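Local coordinates for protein iron-regulated transcriptional activator AFT2 (Saccharomyces cerevisiae, PDB 4LMG) that activates iron-regulon genes in response to low iron by recognising the 5'-CACCC-3' iron-responsive element in their promoters through a WRKY-GCM1-type DNA-binding domain, at residues F75-A80 with V90-N95; K114-L119 with T130-E135. One frame throughout, in Å; residues are numbered along the deposited sequence.

How the contacts relate
Contact 1 (75-80 with 90-95) and contact 2 (114-119 with 130-135) lie on opposite sides of the chain's centre, their own centres about 23 Å apart, and share no strand or helix. Contact 1 pairs two strands of the antiparallel sheet through backbone hydrogen bonds, with a mostly buried apolar side and a nucleotide against the other. Contact 2 joins two helical segments further along the chain, whose axes come no closer than 12.0 Å, so side chains alone bridge the gap. Most touching residues are buried in both. In contact 2, aromatic packing is joined by a salt-bridge network that includes the exposed Asp132; contact 1 has no salt bridge between its segments.

Contact 1: F75-A80 with V90-N95; sequences FRIRAA and VVVMNN. With nucleotides of chain H.
The Phe75 ring meets Asn95 ND2 at its edge, in plane, 3.8 Å from CE2, although Asn95 is poorly ordered. Phe75 CE2 also touches Val92 CG1 at 3.7 Å; with CG anti to the backbone N (chi1 -179°), the ring reaches along the opposing strand. Beyond the pair it stacks on His97, a zinc ligand. The other flat group, the Arg76 guanidinium, carries C2 of the adenine of DA1 of chain H over one face, 3.1 Å from NH2. Close to its own plane NH1 donates to Phe75 O at 2.8 Å; a further hydrogen bond to Cys73 O helps fix its rotation. Arg78 CB touches Met93 CE at 3.6 Å, while Met93 SD lies 3.7 Å from C5' of DA1 of chain H. Ile77 CG2 packs on Val90 CG1 at 3.8 Å on the face that carries Ile77, Ala79, Val90 and Val92, where helix 21-29 packs on Ile77, Ala79 and Val92. The backbone evidence is reciprocal bonding in the Arg76-Met93 and Arg78-Val91 pairs; Met93 N to Arg76 O is 2.7 Å at 172°. With strand directions 161° apart, this is an antiparallel beta hairpin of the WRKY-GCM1 fold, lying beside the zinc site and the DNA.

Contact 2: K114-L119 with T130-E135; sequences KFKENL and TFDELE
Lys116 NZ is gripped by two carboxylates from the facing helix: Glu135 OE2 at 2.8 Å and Asp132 OD1 at 2.9 Å, together a salt-bridge network. The two acceptors are approached differently. NZ reaches OE2 on its syn side, 33° out of the Glu135 carboxylate plane, whereas Asp132 OD1 is met nearly along its C-O axis. The lysine chain bends at chi2 and again at its last torsion, which carries the ammonium between the two acids, and its CE passes 3.9 Å from Phe131 CB. Glu135 OE2 is also hydrogen-bonded to Tyr112 OH, a second partner that would help hold the carboxylate and, with the lysine, probably favours its charged form.

Segments 114-119 and 130-135, parts of helices 110-121 and 125-139, run roughly antiparallel, 146° apart, as a helical hairpin following the beta sheet in the chain. Its apolar side is set by a T-shaped pair in which the edge of Phe115 points at a face of Phe131, with planes at 73° and centroids 5.0 Å apart. Phe115 CE2 stands over the centre of the Phe131 ring, while CZ approaches Phe131 CZ at 3.6 Å. Leu119 CD1 adds a contact to Phe131 CD2 at 4.1 Å, and Leu119 CG lies above one face of the Phe115 ring, offset toward its rim. Tyr30 stacks edge-to-face with Phe115 and also touches Phe131, linking both aromatics to the chain just after helix 21-29.

Contact 1: F75-A80 with V90-N95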
loop_
_atom_site.group_PDB
_atom_site.type_symbol
_atom_site.label_atom_id
_atom_site.label_comp_id
_atom_site.label_asym_id
_atom_site.label_seq_id
_atom_site.Cartn_x
_atom_site.Cartn_y
_atom_site.Cartn_z
ATOM N N PHE A 75 -16.521 2.743 12.570
ATOM C CA PHE A 75 -16.183 4.160 12.702
ATOM C C PHE A 75 -15.420 4.671 11.483
ATOM O O PHE A 75 -14.465 4.039 11.027
ATOM C CB PHE A 75 -15.360 4.387 13.970
ATOM C CG PHE A 75 -14.980 5.824 14.206
ATOM C CD1 PHE A 75 -13.733 6.298 13.834
ATOM C CD2 PHE A 75 -15.866 6.698 14.820
ATOM C CE1 PHE A 75 -13.378 7.619 14.061
ATOM C CE2 PHE A 75 -15.518 8.017 15.048
ATOM C CZ PHE A 75 -14.272 8.478 14.669
ATOM N N ARG A 76 -15.847 5.817 10.956
ATOM C CA ARG A 76 -15.203 6.404 9.785
ATOM C C ARG A 76 -15.170 7.926 9.846
ATOM O O ARG A 76 -16.142 8.564 10.244
ATOM C CB ARG A 76 -15.908 5.967 8.498
ATOM C CG ARG A 76 -15.674 4.522 8.096
ATOM C CD ARG A 76 -14.194 4.228 7.918
ATOM N NE ARG A 76 -13.965 2.894 7.369
ATOM C CZ ARG A 76 -14.055 1.770 8.073
ATOM N NH1 ARG A 76 -14.377 1.812 9.360
ATOM N NH2 ARG A 76 -13.826 0.601 7.491
ATOM N N ILE A 77 -14.043 8.501 9.448
ATOM C CA ILE A 77 -13.948 9.942 9.268
ATOM C C ILE A 77 -13.600 10.232 7.814
ATOM O O ILE A 77 -12.677 9.636 7.257
ATOM C CB ILE A 77 -12.885 10.568 10.180
ATOM C CG1 ILE A 77 -13.200 10.276 11.649
ATOM C CG2 ILE A 77 -12.803 12.068 9.948
ATOM C CD1 ILE A 77 -12.237 10.924 12.611
ATOM N N ARG A 78 -14.346 11.138 7.197
ATOM C CA ARG A 78 -14.117 11.471 5.798
ATOM C C ARG A 78 -13.890 12.966 5.617
ATOM O O ARG A 78 -14.762 13.777 5.916
ATOM C CB ARG A 78 -15.290 10.997 4.939
ATOM C CG ARG A 78 -15.063 11.116 3.440
ATOM C CD ARG A 78 -16.058 10.255 2.679
ATOM N NE ARG A 78 -15.943 10.419 1.234
ATOM C CZ ARG A 78 -16.701 11.242 0.516
ATOM N NH1 ARG A 78 -17.631 11.977 1.111
ATOM N NH2 ARG A 78 -16.529 11.331 -0.797
ATOM N N ALA A 79 -12.700 13.324 5.153
ATOM C CA ALA A 79 -12.392 14.707 4.827
ATOM C C ALA A 79 -12.395 14.863 3.315
ATOM O O ALA A 79 -11.697 14.135 2.610
ATOM C CB ALA A 79 -11.047 15.104 5.402
ATOM N N ALA A 80 -13.185 15.807 2.819
ATOM C CA ALA A 80 -13.330 16.002 1.380
ATOM C C ALA A 80 -13.157 17.464 0.981
ATOM O O ALA A 80 -13.689 18.362 1.627
ATOM C CB ALA A 80 -14.682 15.479 0.911
ATOM N N VAL A 90 -15.101 18.087 6.986
ATOM C CA VAL A 90 -14.811 16.858 7.704
ATOM C C VAL A 90 -16.070 16.309 8.356
ATOM O O VAL A 90 -16.752 17.010 9.105
ATOM C CB VAL A 90 -13.727 17.074 8.773
ATOM C CG1 VAL A 90 -13.369 15.755 9.438
ATOM C CG2 VAL A 90 -12.495 17.714 8.152
ATOM N N VAL A 91 -16.376 15.051 8.062
ATOM C CA VAL A 91 -17.569 14.417 8.600
ATOM C C VAL A 91 -17.235 13.112 9.310
ATOM O O VAL A 91 -16.418 12.323 8.831
ATOM C CB VAL A 91 -18.597 14.131 7.491
ATOM C CG1 VAL A 91 -19.884 13.586 8.091
ATOM C CG2 VAL A 91 -18.874 15.394 6.687
ATOM N N VAL A 92 -17.870 12.894 10.456
ATOM C CA VAL A 92 -17.737 11.640 11.182
ATOM C C VAL A 92 -18.935 10.744 10.883
ATOM O O VAL A 92 -20.083 11.182 10.957
ATOM C CB VAL A 92 -17.657 11.870 12.703
ATOM C CG1 VAL A 92 -17.638 10.542 13.436
ATOM C CG2 VAL A 92 -16.432 12.701 13.055
ATOM N N MET A 93 -18.659 9.489 10.543
ATOM C CA MET A 93 -19.701 8.521 10.225
ATOM C C MET A 93 -19.643 7.345 11.195
ATOM O O MET A 93 -18.608 7.092 11.811
ATOM C CB MET A 93 -19.526 8.019 8.792
ATOM C CG MET A 93 -19.325 9.126 7.770
ATOM S SD MET A 93 -18.864 8.504 6.143
ATOM C CE MET A 93 -18.731 10.037 5.226
ATOM N N ASN A 94 -20.755 6.625 11.320
ATOM C CA ASN A 94 -20.836 5.477 12.220
ATOM C C ASN A 94 -20.062 5.706 13.510
ATOM O O ASN A 94 -19.040 5.068 13.755
ATOM C CB ASN A 94 -20.333 4.209 11.528
ATOM C CG ASN A 94 -21.289 3.709 10.465
ATOM O OD1 ASN A 94 -20.949 3.657 9.282
ATOM N ND2 ASN A 94 -22.492 3.333 10.881
ATOM N N ASN A 95 -20.559 6.621 14.335
ATOM C CA ASN A 95 -19.871 6.996 15.562
ATOM C C ASN A 95 -19.762 5.851 16.568
ATOM O O ASN A 95 -19.258 6.034 17.676
ATOM C CB ASN A 95 -20.556 8.204 16.200
ATOM C CG ASN A 95 -19.733 8.816 17.308
ATOM O OD1 ASN A 95 -20.126 8.798 18.474
ATOM N ND2 ASN A 95 -18.572 9.348 16.951
ATOM O "O5'" DA H 1 -18.142 7.574 2.163
ATOM C "C5'" DA H 1 -17.771 6.644 3.178
ATOM C "C4'" DA H 1 -16.366 6.113 2.947
ATOM O "O4'" DA H 1 -15.970 5.288 4.070
ATOM C "C3'" DA H 1 -16.202 5.206 1.738
ATOM O "O3'" DA H 1 -14.840 5.183 1.328
ATOM C "C2'" DA H 1 -16.635 3.855 2.299
ATOM C "C1'" DA H 1 -16.139 3.922 3.742
ATOM N N9 DA H 1 -17.070 3.341 4.705
ATOM C C8 DA H 1 -18.178 3.935 5.245
ATOM N N7 DA H 1 -18.831 3.173 6.088
ATOM C C5 DA H 1 -18.101 1.996 6.104
ATOM C C6 DA H 1 -18.272 0.784 6.802
ATOM N N6 DA H 1 -19.279 0.560 7.654
ATOM N N1 DA H 1 -17.363 -0.191 6.590
ATOM C C2 DA H 1 -16.356 0.038 5.738
ATOM N N3 DA H 1 -16.091 1.132 5.025
ATOM C C4 DA H 1 -17.011 2.082 5.256
#

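Contact 2: K114-L119 with T130-E135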
loop_
_atom_site.group_PDB
_atom_site.type_symbol
_atom_site.label_atom_id
_atom_site.label_comp_id
_atom_site.label_asym_id
_atom_site.label_seq_id
_atom_site.Cartn_x
_atom_site.Cartn_y
_atom_site.Cartn_z
ATOM N N LYS A 114 5.517 8.968 17.651
ATOM C CA LYS A 114 5.855 9.790 16.497
ATOM C C LYS A 114 4.970 11.033 16.459
ATOM O O LYS A 114 5.425 12.118 16.098
ATOM C CB LYS A 114 5.712 8.992 15.200
ATOM C CG LYS A 114 6.803 7.954 14.994
ATOM C CD LYS A 114 6.635 7.221 13.675
ATOM C CE LYS A 114 7.822 6.306 13.405
ATOM N NZ LYS A 114 7.655 5.530 12.145
ATOM N N PHE A 115 3.705 10.864 16.829
ATOM C CA PHE A 115 2.773 11.986 16.918
ATOM C C PHE A 115 3.267 12.996 17.944
ATOM O O PHE A 115 3.244 14.203 17.709
ATOM C CB PHE A 115 1.379 11.486 17.300
ATOM C CG PHE A 115 0.477 12.552 17.862
ATOM C CD1 PHE A 115 -0.184 13.435 17.024
ATOM C CD2 PHE A 115 0.278 12.659 19.230
ATOM C CE1 PHE A 115 -1.020 14.413 17.539
ATOM C CE2 PHE A 115 -0.556 13.633 19.750
ATOM C CZ PHE A 115 -1.207 14.512 18.903
ATOM N N LYS A 116 3.725 12.483 19.082
ATOM C CA LYS A 116 4.210 13.320 20.169
ATOM C C LYS A 116 5.469 14.077 19.759
ATOM O O LYS A 116 5.628 15.255 20.078
ATOM C CB LYS A 116 4.489 12.465 21.406
ATOM C CG LYS A 116 4.639 13.263 22.686
ATOM C CD LYS A 116 3.332 13.931 23.069
ATOM C CE LYS A 116 3.501 14.773 24.322
ATOM N NZ LYS A 116 4.128 13.994 25.426
ATOM N N GLU A 117 6.364 13.396 19.048
ATOM C CA GLU A 117 7.605 14.014 18.590
ATOM C C GLU A 117 7.335 15.083 17.532
ATOM O O GLU A 117 8.057 16.077 17.438
ATOM C CB GLU A 117 8.564 12.954 18.042
ATOM C CG GLU A 117 9.853 13.513 17.448
ATOM C CD GLU A 117 10.821 14.031 18.501
ATOM O OE1 GLU A 117 10.433 14.126 19.684
ATOM O OE2 GLU A 117 11.979 14.339 18.144
ATOM N N ASN A 118 6.294 14.873 16.734
ATOM C CA ASN A 118 5.912 15.845 15.717
ATOM C C ASN A 118 5.454 17.160 16.348
ATOM O O ASN A 118 5.776 18.243 15.857
ATOM C CB ASN A 118 4.829 15.270 14.805
ATOM C CG ASN A 118 4.365 16.261 13.757
ATOM O OD1 ASN A 118 3.238 16.756 13.809
ATOM N ND2 ASN A 118 5.236 16.562 12.799
ATOM N N LEU A 119 4.709 17.056 17.444
ATOM C CA LEU A 119 4.288 18.229 18.200
ATOM C C LEU A 119 5.500 19.025 18.663
ATOM O O LEU A 119 5.535 20.250 18.541
ATOM C CB LEU A 119 3.456 17.818 19.415
ATOM C CG LEU A 119 2.157 17.060 19.151
ATOM C CD1 LEU A 119 1.516 16.638 20.465
ATOM C CD2 LEU A 119 1.198 17.909 18.324
ATOM N N THR A 130 -1.063 19.560 26.981
ATOM C CA THR A 130 -2.303 18.796 27.054
ATOM C C THR A 130 -2.049 17.296 27.127
ATOM O O THR A 130 -2.603 16.606 27.982
ATOM C CB THR A 130 -3.214 19.081 25.850
ATOM O OG1 THR A 130 -3.661 20.443 25.897
ATOM C CG2 THR A 130 -4.421 18.154 25.866
ATOM N N PHE A 131 -1.209 16.794 26.228
ATOM C CA PHE A 131 -0.944 15.360 26.161
ATOM C C PHE A 131 -0.035 14.871 27.284
ATOM O O PHE A 131 -0.119 13.715 27.695
ATOM C CB PHE A 131 -0.402 14.966 24.787
ATOM C CG PHE A 131 -1.447 14.979 23.713
ATOM C CD1 PHE A 131 -2.206 13.849 23.458
ATOM C CD2 PHE A 131 -1.696 16.128 22.982
ATOM C CE1 PHE A 131 -3.180 13.859 22.482
ATOM C CE2 PHE A 131 -2.668 16.144 22.005
ATOM C CZ PHE A 131 -3.412 15.009 21.753
ATOM N N ASP A 132 0.824 15.754 27.784
ATOM C CA ASP A 132 1.629 15.430 28.957
ATOM C C ASP A 132 0.725 15.081 30.135
ATOM O O ASP A 132 0.965 14.105 30.845
ATOM C CB ASP A 132 2.550 16.592 29.331
ATOM C CG ASP A 132 3.824 16.610 28.512
ATOM O OD1 ASP A 132 4.127 15.584 27.864
ATOM O OD2 ASP A 132 4.528 17.641 28.524
ATOM N N GLU A 133 -0.317 15.881 30.330
ATOM C CA GLU A 133 -1.271 15.657 31.410
ATOM C C GLU A 133 -2.096 14.395 31.175
ATOM O O GLU A 133 -2.385 13.652 32.111
ATOM C CB GLU A 133 -2.194 16.866 31.572
ATOM C CG GLU A 133 -1.475 18.136 31.996
ATOM C CD GLU A 133 -2.391 19.343 32.024
ATOM O OE1 GLU A 133 -3.530 19.238 31.521
ATOM O OE2 GLU A 133 -1.971 20.396 32.550
ATOM N N LEU A 134 -2.474 14.160 29.923
ATOM C CA LEU A 134 -3.228 12.962 29.571
ATOM C C LEU A 134 -2.416 11.701 29.854
ATOM O O LEU A 134 -2.954 10.700 30.323
ATOM C CB LEU A 134 -3.656 13.001 28.103
ATOM C CG LEU A 134 -4.703 14.061 27.753
ATOM C CD1 LEU A 134 -5.036 14.036 26.269
ATOM C CD2 LEU A 134 -5.959 13.863 28.586
ATOM N N GLU A 135 -1.121 11.757 29.564
ATOM C CA GLU A 135 -0.230 10.636 29.832
ATOM C C GLU A 135 -0.030 10.484 31.335
ATOM O O GLU A 135 -0.037 9.374 31.864
ATOM C CB GLU A 135 1.118 10.843 29.139
ATOM C CG GLU A 135 1.037 10.929 27.624
ATOM C CD GLU A 135 2.356 11.332 26.995
ATOM O OE1 GLU A 135 3.415 11.072 27.605
ATOM O OE2 GLU A 135 2.336 11.915 25.892
#